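Local atomic coordinates of capsid polyprotein VP90 (Turkey astrovirus 2, PDB entry 3TS3), a protein that probably self-assembles into the icosahedral capsid of the virus, this chain being its projection or spike domain, the P2 globular region. Residues C[46-51]-C[75-80]; C[54-59]-C[124-129]; C[69-74]-C[166-171]. All coordinates share one frame; numbering follows the deposited sequence.

How the interactions relate
A partly buried strand pair held by backbone bonds, a buried loop-to-strand contact held by hydroxyls, and a small contact held by packing and one water make up the three interactions. Interaction 1 pairs two strands of the large antiparallel sheet and has the largest buried area, with Trp-77 and Ser-46 buried and Asn-49 and Gln-51 exposed. In interaction 2 a loop lies against strand 56-59. Interaction 3 is the smallest and nearest the centre of the chain. Strand 76-81 pairs with strand 164-171, joining interactions 1 and 3, while strands 56-59 and 67-70 join interactions 2 and 3. Asp-128 of interaction 2 reaches Tyr-48 and Asn-50 of interaction 1.

Interaction 1 (C[46-51]-C[75-80]); sequences SRYNNQ and SWWNIL
An antiparallel strand pair of the spike domain's large sheet brings 46-51 beside 75-80, the short axes running 156° apart. Tyr-48 and Trp-77 form its hydrogen-bonded pair: Tyr-48 N donates to Trp-77 O at 2.9 Å, and Trp-77 N returns a bond to Tyr-48 O. Arg-47 with Asn-78 and Asn-49 with Trp-76 are the flanking non-hydrogen-bonded pairs. One step further along, Ile-79 N donates to Ser-46 O on a lone pair in the carbonyl plane, while Ser-46 OG gives its proton to Ile-79 O at 2.7 Å, so one serine holds both polar backbone atoms of Ile-79. The backbone N of Thr-43 also bonds to this hydroxyl.

On the face carrying Arg-47, Asn-49, Trp-76 and Asn-78, the amide of Asn-49 lies flat on the indole of Trp-76, the two planes 4° apart. Its ND2 sits 3.4 Å above the ring plane, over the centre, and CB adds a CH-pi contact over the six-membered ring. CG of Asn-49 extends away from the backbone N (chi1 177°), which carries the amide over the indole; there ND2 also bonds to Ser-75 O at 3.0 Å, within the amide's own plane, fixing its rotation. Arg-47 runs alongside the same indole, CD 3.8 Å from Trp-76 CZ3, before its guanidinium reaches a salt bridge with Asp-174.

The other face carries Tyr-48 and Trp-77. Tyr-48 CD2 touches Trp-77 CD1 at 4.0 Å, and the edge of the Trp-77 indole offers NE1 to Asn-50 O in a weak bond. Beyond, the Tyr-48 hydroxyl bonds to Asp-128. Paired backbone bonds with cross-strand side-chain partners on each face are the signature of an antiparallel beta-sheet.

Interaction 2 (C[54-59]-C[124-129]); sequences IPSIGY and TTNLDE. Unlike the reference sequence in segment 54-59: Ile-54 (reference Thr).
Ser-56 meets the loop 124-129 through its hydroxyl, which works in two directions at once. OG accepts a proton from Asn-126 N at 2.8 Å, with an N-H...O angle of 162°, and donates its own to Thr-124 O at 2.9 Å. It sits between the backbone N and the carbonyl carbon of its residue (chi1 77°), a rotation that turns it to the loop and lets one buried oxygen satisfy two backbone groups. A loop hydroxyl is the acceptor in another bond: Gly-58 N donates to Thr-125 OG1 at 2.8 Å. That threonine oxygen also bonds to Tyr-121 O, so it links the strand to an earlier part of the same loop.

Backbone contacts are weaker. Ser-56 N makes a long, weak bond to Asn-126 O at 3.3 Å, and the CA of Pro-55 brings a C-H to the same oxygen. At Gly-58 the approach is close, its CA lying 3.2 Å from Thr-124 OG1, which is itself bonded to Thr-67 O.

Apolar contact comes from Leu-127, whose two methyl branches divide the work. CD2 rests on Pro-55 CB at 3.8 Å, and CD1 faces Ile-57 CD1 at 4.2 Å.

The loop thus follows one edge of strand 56-59, whose backbone is bonded to strand 67-70. Leu-127 and Ile-57 both pack on Phe-168 of strand 164-171, and just past the contact the chain enters helix 129-135, with Asp-128 at its N-cap position.

Interaction 3 (C[69-74]-C[166-171]); sequences FLLDAA and ILFFST
Ala-74 and Ser-170, with Leu-71, contribute the most surface where the connection leaving strand 67-70 packs against strand 164-171 of the large antiparallel sheet of the spike domain. The CB of Ala-74 points toward the strand and presses on Ser-170 CB at 3.3 Å, tighter than usual for two carbons, with Ser-170 OG close behind at 3.4 Å.

Leu-71 makes the second apolar contact. Its CG lies beside the backbone N (chi1 -61°), sending the branch toward the sheet, where CD1 meets CE2 of Phe-168 at 4.0 Å, approaching the ring at a slant. The phenylalanine reaches back to it with CG anti to N (chi1 172°). Ile-57 touches both of these side chains, so the pair belongs to a larger apolar cluster between the two sheets.

Polar atoms are joined here through solvent. The hydroxyl of Ser-170, also bonded to Arg-152, is too far from Asp-72 O for a direct bond, at 4.4 Å. A water spans the two: it donates to Asp-72 O at 2.8 Å and lies 2.6 Å from Ser-170 OG.

Interaction 1 (C[46-51]-C[75-80])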
# COMPACT_ATOMS: atom_id res chain seq x y z
N SER C 46 1.95 13.54 -16.74
CA SER C 46 2.22 13.32 -15.32
C SER C 46 3.53 13.86 -14.78
O SER C 46 3.58 14.36 -13.67
CB SER C 46 2.09 11.83 -14.98
OG SER C 46 0.73 11.44 -15.06
N ARG C 47 4.59 13.73 -15.56
CA ARG C 47 5.92 14.13 -15.10
C ARG C 47 6.29 15.54 -15.54
O ARG C 47 6.33 15.84 -16.71
CB ARG C 47 6.96 13.14 -15.62
CG ARG C 47 8.37 13.35 -15.08
CD ARG C 47 9.37 12.45 -15.77
NE ARG C 47 9.46 12.78 -17.19
CZ ARG C 47 10.33 12.25 -18.03
NH1 ARG C 47 11.21 11.36 -17.61
NH2 ARG C 47 10.32 12.61 -19.30
N TYR C 48 6.57 16.38 -14.55
CA TYR C 48 6.99 17.75 -14.79
C TYR C 48 8.36 17.96 -14.14
O TYR C 48 8.55 17.69 -12.97
CB TYR C 48 5.96 18.72 -14.21
CG TYR C 48 6.34 20.16 -14.33
CD1 TYR C 48 6.20 20.84 -15.53
CD2 TYR C 48 6.85 20.85 -13.25
CE1 TYR C 48 6.55 22.16 -15.64
CE2 TYR C 48 7.20 22.17 -13.35
CZ TYR C 48 7.05 22.82 -14.54
OH TYR C 48 7.40 24.14 -14.64
N ASN C 49 9.30 18.45 -14.93
CA ASN C 49 10.67 18.65 -14.48
C ASN C 49 11.11 20.12 -14.43
O ASN C 49 11.43 20.73 -15.45
CB ASN C 49 11.59 17.85 -15.41
CG ASN C 49 13.06 18.02 -15.11
OD1 ASN C 49 13.87 18.03 -16.02
ND2 ASN C 49 13.41 18.12 -13.83
N ASN C 50 11.05 20.70 -13.24
CA ASN C 50 11.65 21.99 -12.95
C ASN C 50 11.85 22.17 -11.44
O ASN C 50 10.99 21.82 -10.67
CB ASN C 50 10.82 23.13 -13.52
CG ASN C 50 11.57 24.44 -13.54
OD1 ASN C 50 12.73 24.49 -13.89
ND2 ASN C 50 10.89 25.51 -13.16
N GLN C 51 12.96 22.77 -11.04
CA GLN C 51 13.16 23.03 -9.63
C GLN C 51 12.22 24.12 -9.13
O GLN C 51 12.16 25.20 -9.70
CB GLN C 51 14.60 23.48 -9.39
CG GLN C 51 14.86 24.03 -8.01
CD GLN C 51 14.92 22.95 -6.96
OE1 GLN C 51 15.05 21.78 -7.26
NE2 GLN C 51 14.85 23.36 -5.70
N SER C 75 12.80 19.00 -7.92
CA SER C 75 12.86 19.21 -9.37
C SER C 75 11.95 18.28 -10.17
O SER C 75 11.76 18.48 -11.36
CB SER C 75 14.30 19.06 -9.87
OG SER C 75 15.14 20.11 -9.41
N TRP C 76 11.41 17.25 -9.53
CA TRP C 76 10.55 16.29 -10.22
C TRP C 76 9.16 16.24 -9.59
O TRP C 76 8.99 15.85 -8.45
CB TRP C 76 11.22 14.91 -10.25
CG TRP C 76 12.53 14.91 -11.00
CD1 TRP C 76 13.78 15.07 -10.47
CD2 TRP C 76 12.71 14.77 -12.41
NE1 TRP C 76 14.72 15.02 -11.46
CE2 TRP C 76 14.09 14.83 -12.66
CE3 TRP C 76 11.84 14.58 -13.49
CZ2 TRP C 76 14.62 14.72 -13.94
CZ3 TRP C 76 12.37 14.47 -14.76
CH2 TRP C 76 13.75 14.53 -14.97
N TRP C 77 8.18 16.65 -10.37
CA TRP C 77 6.81 16.81 -9.92
C TRP C 77 5.91 15.83 -10.64
O TRP C 77 6.02 15.64 -11.83
CB TRP C 77 6.38 18.26 -10.12
CG TRP C 77 7.25 19.15 -9.31
CD1 TRP C 77 8.37 19.81 -9.73
CD2 TRP C 77 7.12 19.43 -7.91
NE1 TRP C 77 8.93 20.50 -8.68
CE2 TRP C 77 8.18 20.29 -7.56
CE3 TRP C 77 6.20 19.06 -6.94
CZ2 TRP C 77 8.35 20.76 -6.26
CZ3 TRP C 77 6.36 19.53 -5.66
CH2 TRP C 77 7.42 20.38 -5.33
N ASN C 78 5.06 15.17 -9.87
CA ASN C 78 4.25 14.10 -10.41
C ASN C 78 2.77 14.29 -10.16
O ASN C 78 2.35 14.48 -9.04
CB ASN C 78 4.72 12.79 -9.77
CG ASN C 78 6.21 12.57 -9.95
OD1 ASN C 78 6.64 12.11 -10.98
ND2 ASN C 78 6.99 12.93 -8.95
N ILE C 79 1.99 14.24 -11.23
CA ILE C 79 0.54 14.32 -11.15
C ILE C 79 0.02 12.95 -11.57
O ILE C 79 -0.02 12.64 -12.75
CB ILE C 79 0.01 15.40 -12.10
CG1 ILE C 79 0.72 16.73 -11.85
CG2 ILE C 79 -1.48 15.58 -11.95
CD1 ILE C 79 0.46 17.79 -12.90
N LEU C 80 -0.39 12.15 -10.59
CA LEU C 80 -0.84 10.79 -10.86
C LEU C 80 -2.32 10.59 -10.54
O LEU C 80 -2.85 11.24 -9.67
CB LEU C 80 0.01 9.77 -10.09
CG LEU C 80 1.51 9.77 -10.37
CD1 LEU C 80 2.13 8.55 -9.70
CD2 LEU C 80 1.77 9.74 -11.86

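Interaction 2 (C[54-59]-C[124-129])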
# COMPACT_ATOMS: atom_id res chain seq x y z
N ILE C 54 10.36 26.96 -3.10
CA ILE C 54 9.44 27.12 -1.98
C ILE C 54 8.03 26.78 -2.44
O ILE C 54 7.15 27.62 -2.47
CB ILE C 54 9.47 28.56 -1.43
CG1 ILE C 54 10.92 29.00 -1.24
CG2 ILE C 54 8.71 28.66 -0.12
CD1 ILE C 54 11.05 30.41 -0.78
N PRO C 55 7.84 25.52 -2.80
CA PRO C 55 6.52 25.06 -3.24
C PRO C 55 5.50 25.01 -2.09
O PRO C 55 5.86 24.76 -0.95
CB PRO C 55 6.81 23.64 -3.75
CG PRO C 55 7.98 23.20 -2.95
CD PRO C 55 8.83 24.44 -2.81
N SER C 56 4.24 25.25 -2.42
CA SER C 56 3.16 25.17 -1.46
C SER C 56 1.87 24.74 -2.13
O SER C 56 1.72 24.86 -3.33
CB SER C 56 2.92 26.52 -0.77
OG SER C 56 2.22 27.40 -1.63
N ILE C 57 0.93 24.26 -1.32
CA ILE C 57 -0.41 23.98 -1.78
C ILE C 57 -1.32 24.94 -1.01
O ILE C 57 -1.32 24.95 0.21
CB ILE C 57 -0.82 22.53 -1.47
CG1 ILE C 57 0.04 21.54 -2.27
CG2 ILE C 57 -2.29 22.32 -1.79
CD1 ILE C 57 -0.02 21.72 -3.77
N GLY C 58 -2.10 25.74 -1.73
CA GLY C 58 -2.98 26.69 -1.10
C GLY C 58 -4.41 26.22 -0.91
O GLY C 58 -4.94 25.48 -1.72
N TYR C 59 -5.03 26.68 0.16
CA TYR C 59 -6.42 26.35 0.43
C TYR C 59 -7.16 27.48 1.12
O TYR C 59 -6.53 28.40 1.64
CB TYR C 59 -6.54 25.03 1.19
CG TYR C 59 -5.92 24.99 2.57
CD1 TYR C 59 -6.68 25.19 3.70
CD2 TYR C 59 -4.57 24.70 2.74
CE1 TYR C 59 -6.13 25.13 4.96
CE2 TYR C 59 -4.01 24.64 3.99
CZ TYR C 59 -4.80 24.85 5.10
OH TYR C 59 -4.25 24.80 6.36
N THR C 124 -2.75 31.10 -3.16
CA THR C 124 -1.69 30.80 -2.22
C THR C 124 -0.93 29.52 -2.57
O THR C 124 -0.13 29.04 -1.79
CB THR C 124 -2.22 30.73 -0.79
OG1 THR C 124 -3.38 29.89 -0.77
CG2 THR C 124 -2.61 32.12 -0.31
N THR C 125 -1.18 28.99 -3.76
CA THR C 125 -0.50 27.80 -4.23
C THR C 125 0.73 28.28 -4.98
O THR C 125 0.64 28.80 -6.07
CB THR C 125 -1.39 26.99 -5.18
OG1 THR C 125 -2.49 26.44 -4.44
CG2 THR C 125 -0.61 25.86 -5.83
N ASN C 126 1.88 28.16 -4.34
CA ASN C 126 3.11 28.65 -4.92
C ASN C 126 3.86 27.60 -5.74
O ASN C 126 4.76 26.93 -5.26
CB ASN C 126 3.94 29.33 -3.84
CG ASN C 126 3.29 30.62 -3.37
OD1 ASN C 126 3.10 30.85 -2.17
ND2 ASN C 126 2.94 31.47 -4.32
N LEU C 127 3.45 27.48 -7.00
CA LEU C 127 4.00 26.52 -7.95
C LEU C 127 4.15 27.20 -9.29
O LEU C 127 3.50 28.19 -9.57
CB LEU C 127 3.07 25.32 -8.11
CG LEU C 127 2.77 24.48 -6.86
CD1 LEU C 127 1.78 23.38 -7.20
CD2 LEU C 127 4.06 23.88 -6.31
N ASP C 128 4.96 26.61 -10.16
CA ASP C 128 5.22 27.16 -11.47
C ASP C 128 3.91 27.28 -12.22
O ASP C 128 3.00 26.50 -12.02
CB ASP C 128 6.06 26.19 -12.29
CG ASP C 128 7.51 26.16 -11.87
OD1 ASP C 128 8.23 25.36 -12.47
OD2 ASP C 128 7.91 26.92 -10.98
N GLU C 129 3.85 28.25 -13.12
CA GLU C 129 2.65 28.48 -13.91
C GLU C 129 2.31 27.22 -14.70
O GLU C 129 1.18 26.79 -14.73
CB GLU C 129 2.90 29.60 -14.92
CG GLU C 129 3.16 30.98 -14.36
CD GLU C 129 3.40 32.02 -15.46
OE1 GLU C 129 4.33 31.84 -16.26
OE2 GLU C 129 2.66 33.01 -15.50

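Interaction 3 (C[69-74]-C[166-171])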
# COMPACT_ATOMS: atom_id res chain seq x y z
N PHE C 69 -0.07 24.99 2.88
CA PHE C 69 0.87 24.08 3.51
C PHE C 69 2.10 23.92 2.60
O PHE C 69 1.97 23.77 1.40
CB PHE C 69 0.25 22.76 4.01
CG PHE C 69 -0.36 21.87 2.94
CD1 PHE C 69 0.40 20.89 2.32
CD2 PHE C 69 -1.70 21.93 2.65
CE1 PHE C 69 -0.17 20.04 1.39
CE2 PHE C 69 -2.28 21.08 1.72
CZ PHE C 69 -1.51 20.13 1.09
N LEU C 70 3.28 24.05 3.19
CA LEU C 70 4.53 23.96 2.44
C LEU C 70 4.91 22.55 2.03
O LEU C 70 4.60 21.60 2.71
CB LEU C 70 5.67 24.59 3.24
CG LEU C 70 5.55 26.06 3.63
CD1 LEU C 70 6.60 26.39 4.66
CD2 LEU C 70 5.70 26.94 2.41
N LEU C 71 5.62 22.44 0.91
CA LEU C 71 6.13 21.16 0.42
C LEU C 71 7.65 21.25 0.34
O LEU C 71 8.21 22.33 0.40
CB LEU C 71 5.58 20.84 -0.97
CG LEU C 71 4.08 20.68 -1.17
CD1 LEU C 71 3.83 20.30 -2.62
CD2 LEU C 71 3.48 19.66 -0.24
N ASP C 72 8.31 20.11 0.21
CA ASP C 72 9.76 20.08 0.06
C ASP C 72 10.17 20.61 -1.31
O ASP C 72 9.52 20.34 -2.30
CB ASP C 72 10.29 18.66 0.24
CG ASP C 72 10.10 18.14 1.65
OD1 ASP C 72 10.69 18.71 2.58
OD2 ASP C 72 9.37 17.16 1.82
N ALA C 73 11.28 21.33 -1.36
CA ALA C 73 11.82 21.79 -2.63
C ALA C 73 12.17 20.56 -3.45
O ALA C 73 12.67 19.58 -2.91
CB ALA C 73 13.07 22.63 -2.40
N ALA C 74 11.89 20.60 -4.75
CA ALA C 74 12.15 19.47 -5.63
C ALA C 74 12.23 19.87 -7.10
O ALA C 74 11.78 20.93 -7.47
CB ALA C 74 11.09 18.40 -5.44
N ILE C 166 -6.50 12.93 -7.81
CA ILE C 166 -5.17 13.20 -8.28
C ILE C 166 -4.19 13.25 -7.13
O ILE C 166 -4.33 14.05 -6.23
CB ILE C 166 -5.12 14.56 -8.99
CG1 ILE C 166 -6.12 14.58 -10.15
CG2 ILE C 166 -3.72 14.88 -9.46
CD1 ILE C 166 -5.81 13.57 -11.22
N LEU C 167 -3.18 12.39 -7.17
CA LEU C 167 -2.18 12.37 -6.13
C LEU C 167 -0.98 13.17 -6.63
O LEU C 167 -0.40 12.83 -7.64
CB LEU C 167 -1.78 10.93 -5.81
CG LEU C 167 -0.68 10.75 -4.77
CD1 LEU C 167 -1.11 11.25 -3.40
CD2 LEU C 167 -0.26 9.29 -4.71
N PHE C 168 -0.64 14.24 -5.93
CA PHE C 168 0.41 15.15 -6.36
C PHE C 168 1.57 15.14 -5.38
O PHE C 168 1.39 15.41 -4.21
CB PHE C 168 -0.18 16.56 -6.49
CG PHE C 168 0.83 17.63 -6.76
CD1 PHE C 168 1.47 17.69 -7.97
CD2 PHE C 168 1.12 18.59 -5.81
CE1 PHE C 168 2.38 18.67 -8.24
CE2 PHE C 168 2.05 19.57 -6.07
CZ PHE C 168 2.67 19.61 -7.28
N PHE C 169 2.75 14.80 -5.87
CA PHE C 169 3.92 14.70 -5.02
C PHE C 169 5.20 14.85 -5.82
O PHE C 169 5.20 14.71 -7.03
CB PHE C 169 3.91 13.34 -4.31
CG PHE C 169 3.98 12.17 -5.24
CD1 PHE C 169 5.17 11.51 -5.45
CD2 PHE C 169 2.86 11.74 -5.92
CE1 PHE C 169 5.24 10.46 -6.30
CE2 PHE C 169 2.93 10.68 -6.77
CZ PHE C 169 4.12 10.03 -6.95
N SER C 170 6.30 15.15 -5.14
CA SER C 170 7.59 15.24 -5.82
C SER C 170 8.43 13.99 -5.54
O SER C 170 8.16 13.26 -4.61
CB SER C 170 8.36 16.48 -5.38
OG SER C 170 8.80 16.37 -4.04
N THR C 171 9.43 13.78 -6.38
CA THR C 171 10.41 12.73 -6.18
C THR C 171 11.79 13.36 -6.25
O THR C 171 11.96 14.41 -6.84
CB THR C 171 10.31 11.59 -7.22
OG1 THR C 171 10.30 12.13 -8.55
CG2 THR C 171 9.05 10.77 -7.02
O HOH W 1 7.68 18.22 -2.57